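Local coordinates for protein cortical-lytic enzyme (Bacillus cereus, PDB 4S3J) that probably cleaves partially degraded spore-cortex peptidoglycan as an N-acetylglucosaminidase during germination, recognising its muramic acid delta-lactam residues, at residues 245-250 against 273-278; 279-284 against 316-321. All blocks are in the same frame, centred on the assembly; numbering follows the deposited sequence.

Contact 1: 245-250 against 273-278; sequences YTLSTT and GQIVDF
Two hydrogen bonds tie L247 to D277 through both polar atoms of the leucine backbone. Its amide N reaches the carboxylate atom OD2 of D277 at 2.9 Å in a nearly straight bond (164°), approaching on the anti side and somewhat out of the carboxylate plane. Its carbonyl O takes the amide N of D277 at 2.8 Å. D277 CG stands beside its own backbone N (chi1 -69°), which brings OD2 back to the strand while the amide holds the neighbouring carbonyl. The same OD2 also forms a salt bridge with K238, so a lysine and a backbone amide share one oxygen and would probably favour the ionised carboxylate. Nearer the start of the strand, the T246 methyl CG2 sits against the carboxylate carbon CG of D277, 3.7 Å away, while T246 OG1 hydrogen-bonds to D214. A weak bond of 3.4 Å runs from T249 N to F278 O.

With S248 and F278 paired in parallel, these bonds mark the place where the chain leaving helix 269-275 enters the next strand of the family 18 TIM barrel, beside strand 246-251.

S248 and F278 both point to the face that carries D214 and H216. The serine CB lies over one face of the phenylalanine ring, 3.5 Å from its centroid and 16° off the normal, a CH-pi contact. S248 OG hydrogen-bonds to D214 and H216.

Apolar packing is on the other side of the strand. V276 CG1 rests against L247 CG (4.1 Å) and T249 CG2 (4.0 Å), crossing both side chains at about a right angle. L247 CD2 also runs alongside I275, meeting CG2 at 4.2 Å.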
loop_
_atom_site.group_PDB
_atom_site.type_symbol
_atom_site.label_atom_id
_atom_site.label_comp_id
_atom_site.label_asym_id
_atom_site.label_seq_id
_atom_site.Cartn_x
_atom_site.Cartn_y
_atom_site.Cartn_z
ATOM N N TYR A 245 -9.268 -0.581 -22.827
ATOM C CA TYR A 245 -8.020 -0.143 -22.207
ATOM C C TYR A 245 -8.276 1.099 -21.367
ATOM O O TYR A 245 -9.176 1.889 -21.670
ATOM C CB TYR A 245 -6.924 0.170 -23.239
ATOM C CG TYR A 245 -6.378 -1.036 -23.973
ATOM C CD1 TYR A 245 -7.156 -1.715 -24.905
ATOM C CD2 TYR A 245 -5.103 -1.531 -23.701
ATOM C CE1 TYR A 245 -6.665 -2.815 -25.583
ATOM C CE2 TYR A 245 -4.607 -2.632 -24.374
ATOM C CZ TYR A 245 -5.395 -3.276 -25.309
ATOM O OH TYR A 245 -4.909 -4.378 -25.969
ATOM N N THR A 246 -7.451 1.283 -20.343
ATOM C CA THR A 246 -7.498 2.452 -19.471
ATOM C C THR A 246 -6.116 3.091 -19.323
ATOM O O THR A 246 -5.093 2.482 -19.657
ATOM C CB THR A 246 -8.012 2.096 -18.074
ATOM O OG1 THR A 246 -7.201 1.057 -17.512
ATOM C CG2 THR A 246 -9.445 1.643 -18.157
ATOM N N LEU A 247 -6.107 4.304 -18.781
ATOM C CA LEU A 247 -4.896 5.089 -18.594
ATOM C C LEU A 247 -4.754 5.516 -17.135
ATOM O O LEU A 247 -5.725 5.948 -16.515
ATOM C CB LEU A 247 -4.948 6.317 -19.499
ATOM C CG LEU A 247 -3.892 7.401 -19.349
ATOM C CD1 LEU A 247 -2.498 6.840 -19.702
ATOM C CD2 LEU A 247 -4.234 8.613 -20.259
ATOM N N SER A 248 -3.547 5.393 -16.583
ATOM C CA SER A 248 -3.305 5.837 -15.223
ATOM C C SER A 248 -1.942 6.490 -15.091
ATOM O O SER A 248 -1.086 6.342 -15.970
ATOM C CB SER A 248 -3.433 4.659 -14.239
ATOM O OG SER A 248 -2.501 3.628 -14.536
ATOM N N THR A 249 -1.764 7.238 -14.005
ATOM C CA THR A 249 -0.506 7.922 -13.717
ATOM C C THR A 249 -0.137 7.890 -12.240
ATOM O O THR A 249 -1.015 7.744 -11.361
ATOM C CB THR A 249 -0.564 9.393 -14.114
ATOM O OG1 THR A 249 -1.668 9.999 -13.438
ATOM C CG2 THR A 249 -0.694 9.558 -15.644
ATOM N N THR A 250 1.157 8.069 -11.981
ATOM C CA THR A 250 1.678 8.291 -10.644
ATOM C C THR A 250 1.755 9.782 -10.326
ATOM O O THR A 250 2.235 10.579 -11.133
ATOM C CB THR A 250 3.089 7.663 -10.487
ATOM O OG1 THR A 250 2.982 6.236 -10.568
ATOM C CG2 THR A 250 3.726 8.056 -9.155
ATOM N N GLY A 273 -6.491 14.536 -13.530
ATOM C CA GLY A 273 -7.742 13.975 -13.045
ATOM C C GLY A 273 -8.864 14.018 -14.069
ATOM O O GLY A 273 -9.797 13.209 -14.044
ATOM N N GLN A 274 -8.775 14.985 -14.973
ATOM C CA GLN A 274 -9.745 15.142 -16.031
ATOM C C GLN A 274 -9.500 14.164 -17.190
ATOM O O GLN A 274 -10.402 13.879 -17.974
ATOM C CB GLN A 274 -9.724 16.599 -16.517
ATOM C CG GLN A 274 -10.939 17.003 -17.314
ATOM C CD GLN A 274 -11.018 18.504 -17.529
ATOM O OE1 GLN A 274 -10.474 19.283 -16.745
ATOM N NE2 GLN A 274 -11.702 18.917 -18.588
ATOM N N ILE A 275 -8.256 13.713 -17.333
ATOM C CA ILE A 275 -7.859 12.864 -18.446
ATOM C C ILE A 275 -7.857 11.371 -18.117
ATOM O O ILE A 275 -8.354 10.557 -18.886
ATOM C CB ILE A 275 -6.456 13.250 -18.945
ATOM C CG1 ILE A 275 -6.418 14.726 -19.358
ATOM C CG2 ILE A 275 -6.036 12.364 -20.117
ATOM C CD1 ILE A 275 -5.027 15.298 -19.494
ATOM N N VAL A 276 -7.229 11.003 -17.011
ATOM C CA VAL A 276 -6.953 9.590 -16.746
ATOM C C VAL A 276 -8.109 8.832 -16.066
ATOM O O VAL A 276 -9.061 9.426 -15.554
ATOM C CB VAL A 276 -5.681 9.442 -15.871
ATOM C CG1 VAL A 276 -4.502 10.206 -16.470
ATOM C CG2 VAL A 276 -5.956 9.900 -14.446
ATOM N N ASP A 277 -8.031 7.505 -16.086
ATOM C CA ASP A 277 -9.010 6.662 -15.407
ATOM C C ASP A 277 -8.752 6.587 -13.909
ATOM O O ASP A 277 -9.699 6.587 -13.123
ATOM C CB ASP A 277 -9.012 5.267 -16.030
ATOM C CG ASP A 277 -9.569 5.270 -17.442
ATOM O OD1 ASP A 277 -10.810 5.307 -17.570
ATOM O OD2 ASP A 277 -8.782 5.291 -18.414
ATOM N N PHE A 278 -7.488 6.516 -13.513
ATOM C CA PHE A 278 -7.145 6.624 -12.103
ATOM C C PHE A 278 -5.715 7.090 -11.911
ATOM O O PHE A 278 -4.906 7.072 -12.850
ATOM C CB PHE A 278 -7.387 5.300 -11.376
ATOM C CG PHE A 278 -6.489 4.158 -11.794
ATOM C CD1 PHE A 278 -5.243 3.972 -11.201
ATOM C CD2 PHE A 278 -6.921 3.231 -12.719
ATOM C CE1 PHE A 278 -4.430 2.885 -11.558
ATOM C CE2 PHE A 278 -6.137 2.151 -13.072
ATOM C CZ PHE A 278 -4.885 1.977 -12.493
#

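Contact 2: 279-284 against 316-321; sequences VVIMTY and QKIMMG
I281 and I318 meet on the face of the sheet that packs against helix 299-312: CD1 of I281 reaches the branch methyl CG2 of I318 at 4.0 Å, the two side chains slanting across each other, and both also touch A309. On the opposite face V280 CG2 rests on M319 CB at 4.1 Å. M319 bends at chi2 (-68°), carrying its sulfur end away from V280, and both residues also pack on I108.

The two strands are parallel neighbours in the TIM barrel, joined through helix 299-312 as a beta-alpha-beta unit. A ladder of backbone bonds holds them in register: V279 N to K317 O, M319 N to V279 O, I281 N to M319 O, and G321 N to I281 O. The last carbonyl also takes T283 N, within an inverse gamma turn centred on M282.

At the end of that turn, T283 OG1 donates to G321 O at 2.8 Å, in the carbonyl plane and on a lone pair. Y284 then brings the edge of its ring to G321, CD2 lying 3.7 Å from C with that carbon in the ring plane; its side chain is about 7 Å from that of E220, the probable proton donor.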
loop_
_atom_site.group_PDB
_atom_site.type_symbol
_atom_site.label_atom_id
_atom_site.label_comp_id
_atom_site.label_asym_id
_atom_site.label_seq_id
_atom_site.Cartn_x
_atom_site.Cartn_y
_atom_site.Cartn_z
ATOM N N VAL A 279 -5.444 7.582 -10.707
ATOM C CA VAL A 279 -4.105 7.993 -10.287
ATOM C C VAL A 279 -3.678 7.178 -9.079
ATOM O O VAL A 279 -4.511 6.740 -8.281
ATOM C CB VAL A 279 -4.022 9.495 -9.918
ATOM C CG1 VAL A 279 -4.359 10.380 -11.128
ATOM C CG2 VAL A 279 -4.942 9.834 -8.755
ATOM N N VAL A 280 -2.370 6.978 -8.988
ATOM C CA VAL A 280 -1.725 6.398 -7.810
ATOM C C VAL A 280 -0.923 7.505 -7.129
ATOM O O VAL A 280 0.051 8.003 -7.689
ATOM C CB VAL A 280 -0.810 5.206 -8.171
ATOM C CG1 VAL A 280 -0.042 4.737 -6.954
ATOM C CG2 VAL A 280 -1.624 4.056 -8.733
ATOM N N ILE A 281 -1.364 7.909 -5.935
ATOM C CA ILE A 281 -0.697 8.981 -5.206
ATOM C C ILE A 281 0.261 8.364 -4.210
ATOM O O ILE A 281 -0.127 7.500 -3.428
ATOM C CB ILE A 281 -1.690 9.914 -4.481
ATOM C CG1 ILE A 281 -2.786 10.384 -5.451
ATOM C CG2 ILE A 281 -0.944 11.096 -3.849
ATOM C CD1 ILE A 281 -3.764 11.384 -4.873
ATOM N N MET A 282 1.511 8.797 -4.254
ATOM C CA MET A 282 2.555 8.210 -3.420
ATOM C C MET A 282 2.500 8.751 -1.990
ATOM O O MET A 282 3.401 9.464 -1.528
ATOM C CB MET A 282 3.922 8.461 -4.045
ATOM C CG MET A 282 4.089 7.711 -5.348
ATOM S SD MET A 282 5.732 7.844 -6.062
ATOM C CE MET A 282 5.803 9.615 -6.334
ATOM N N THR A 283 1.439 8.364 -1.286
ATOM C CA THR A 283 1.208 8.772 0.097
ATOM C C THR A 283 2.044 7.936 1.086
ATOM O O THR A 283 1.517 7.208 1.935
ATOM C CB THR A 283 -0.303 8.689 0.426
ATOM O OG1 THR A 283 -0.888 7.574 -0.270
ATOM C CG2 THR A 283 -1.023 9.954 -0.017
ATOM N N TYR A 284 3.362 8.036 0.944
ATOM C CA TYR A 284 4.291 7.378 1.846
ATOM C C TYR A 284 5.634 8.104 1.781
ATOM O O TYR A 284 5.776 9.053 1.016
ATOM C CB TYR A 284 4.397 5.892 1.510
ATOM C CG TYR A 284 4.568 5.560 0.055
ATOM C CD1 TYR A 284 5.782 5.781 -0.567
ATOM C CD2 TYR A 284 3.531 5.031 -0.700
ATOM C CE1 TYR A 284 5.975 5.484 -1.895
ATOM C CE2 TYR A 284 3.722 4.721 -2.047
ATOM C CZ TYR A 284 4.948 4.955 -2.629
ATOM O OH TYR A 284 5.171 4.663 -3.950
ATOM N N GLN A 316 -13.374 8.619 -6.834
ATOM C CA GLN A 316 -13.247 7.247 -7.342
ATOM C C GLN A 316 -11.965 7.037 -8.145
ATOM O O GLN A 316 -11.527 5.899 -8.338
ATOM C CB GLN A 316 -14.441 6.877 -8.223
ATOM C CG GLN A 316 -14.662 7.795 -9.408
ATOM C CD GLN A 316 -15.608 8.944 -9.109
ATOM O OE1 GLN A 316 -15.550 9.561 -8.045
ATOM N NE2 GLN A 316 -16.478 9.245 -10.061
ATOM N N LYS A 317 -11.378 8.119 -8.646
ATOM C CA LYS A 317 -10.153 8.010 -9.419
ATOM C C LYS A 317 -8.902 7.881 -8.545
ATOM O O LYS A 317 -7.814 7.652 -9.059
ATOM C CB LYS A 317 -9.982 9.214 -10.339
ATOM C CG LYS A 317 -11.002 9.278 -11.426
ATOM C CD LYS A 317 -10.562 10.228 -12.538
ATOM C CE LYS A 317 -11.595 10.270 -13.674
ATOM N NZ LYS A 317 -11.144 11.057 -14.856
ATOM N N ILE A 318 -9.059 8.050 -7.237
ATOM C CA ILE A 318 -7.897 8.105 -6.347
ATOM C C ILE A 318 -7.524 6.734 -5.772
ATOM O O ILE A 318 -8.341 6.084 -5.097
ATOM C CB ILE A 318 -8.132 9.098 -5.185
ATOM C CG1 ILE A 318 -8.351 10.505 -5.732
ATOM C CG2 ILE A 318 -6.932 9.078 -4.216
ATOM C CD1 ILE A 318 -8.892 11.508 -4.725
ATOM N N MET A 319 -6.288 6.314 -6.049
ATOM C CA MET A 319 -5.692 5.142 -5.417
ATOM C C MET A 319 -4.660 5.623 -4.418
ATOM O O MET A 319 -3.692 6.284 -4.788
ATOM C CB MET A 319 -5.045 4.204 -6.440
ATOM C CG MET A 319 -5.946 3.774 -7.596
ATOM S SD MET A 319 -7.294 2.692 -7.047
ATOM C CE MET A 319 -8.570 3.121 -8.244
ATOM N N MET A 320 -4.890 5.306 -3.149
ATOM C CA MET A 320 -3.984 5.679 -2.064
ATOM C C MET A 320 -2.754 4.784 -2.043
ATOM O O MET A 320 -2.865 3.565 -1.868
ATOM C CB MET A 320 -4.718 5.585 -0.715
ATOM C CG MET A 320 -3.862 5.959 0.503
ATOM S SD MET A 320 -4.718 5.595 2.056
ATOM C CE MET A 320 -4.586 3.814 2.096
ATOM N N GLY A 321 -1.578 5.379 -2.203
ATOM C CA GLY A 321 -0.335 4.633 -2.082
ATOM C C GLY A 321 -0.116 4.159 -0.662
ATOM O O GLY A 321 -0.381 4.891 0.291
#

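Both contacts are buried and join successive strands of one barrel wall, with 278-281 as the shared strand: contact 1 sets its start against 246-251, contact 2 pairs it with 318-321. Contact 2 is centred nearer the middle of the chain (about 9 Å between centres, against 19 Å) and relies on a regular backbone ladder plus a threonine hydroxyl. Contact 1, with partly exposed T246, I275 and D277, has a single strand bridge, so a carboxylate, a CH-pi contact and valine packing do much of the joining. K317 connects them: its NZ probably hydrogen-bonds to G273 O and V276 O, both at 2.7 Å, tying the end of helix 269-275 and the residue after it to the turn leading into strand 318-330.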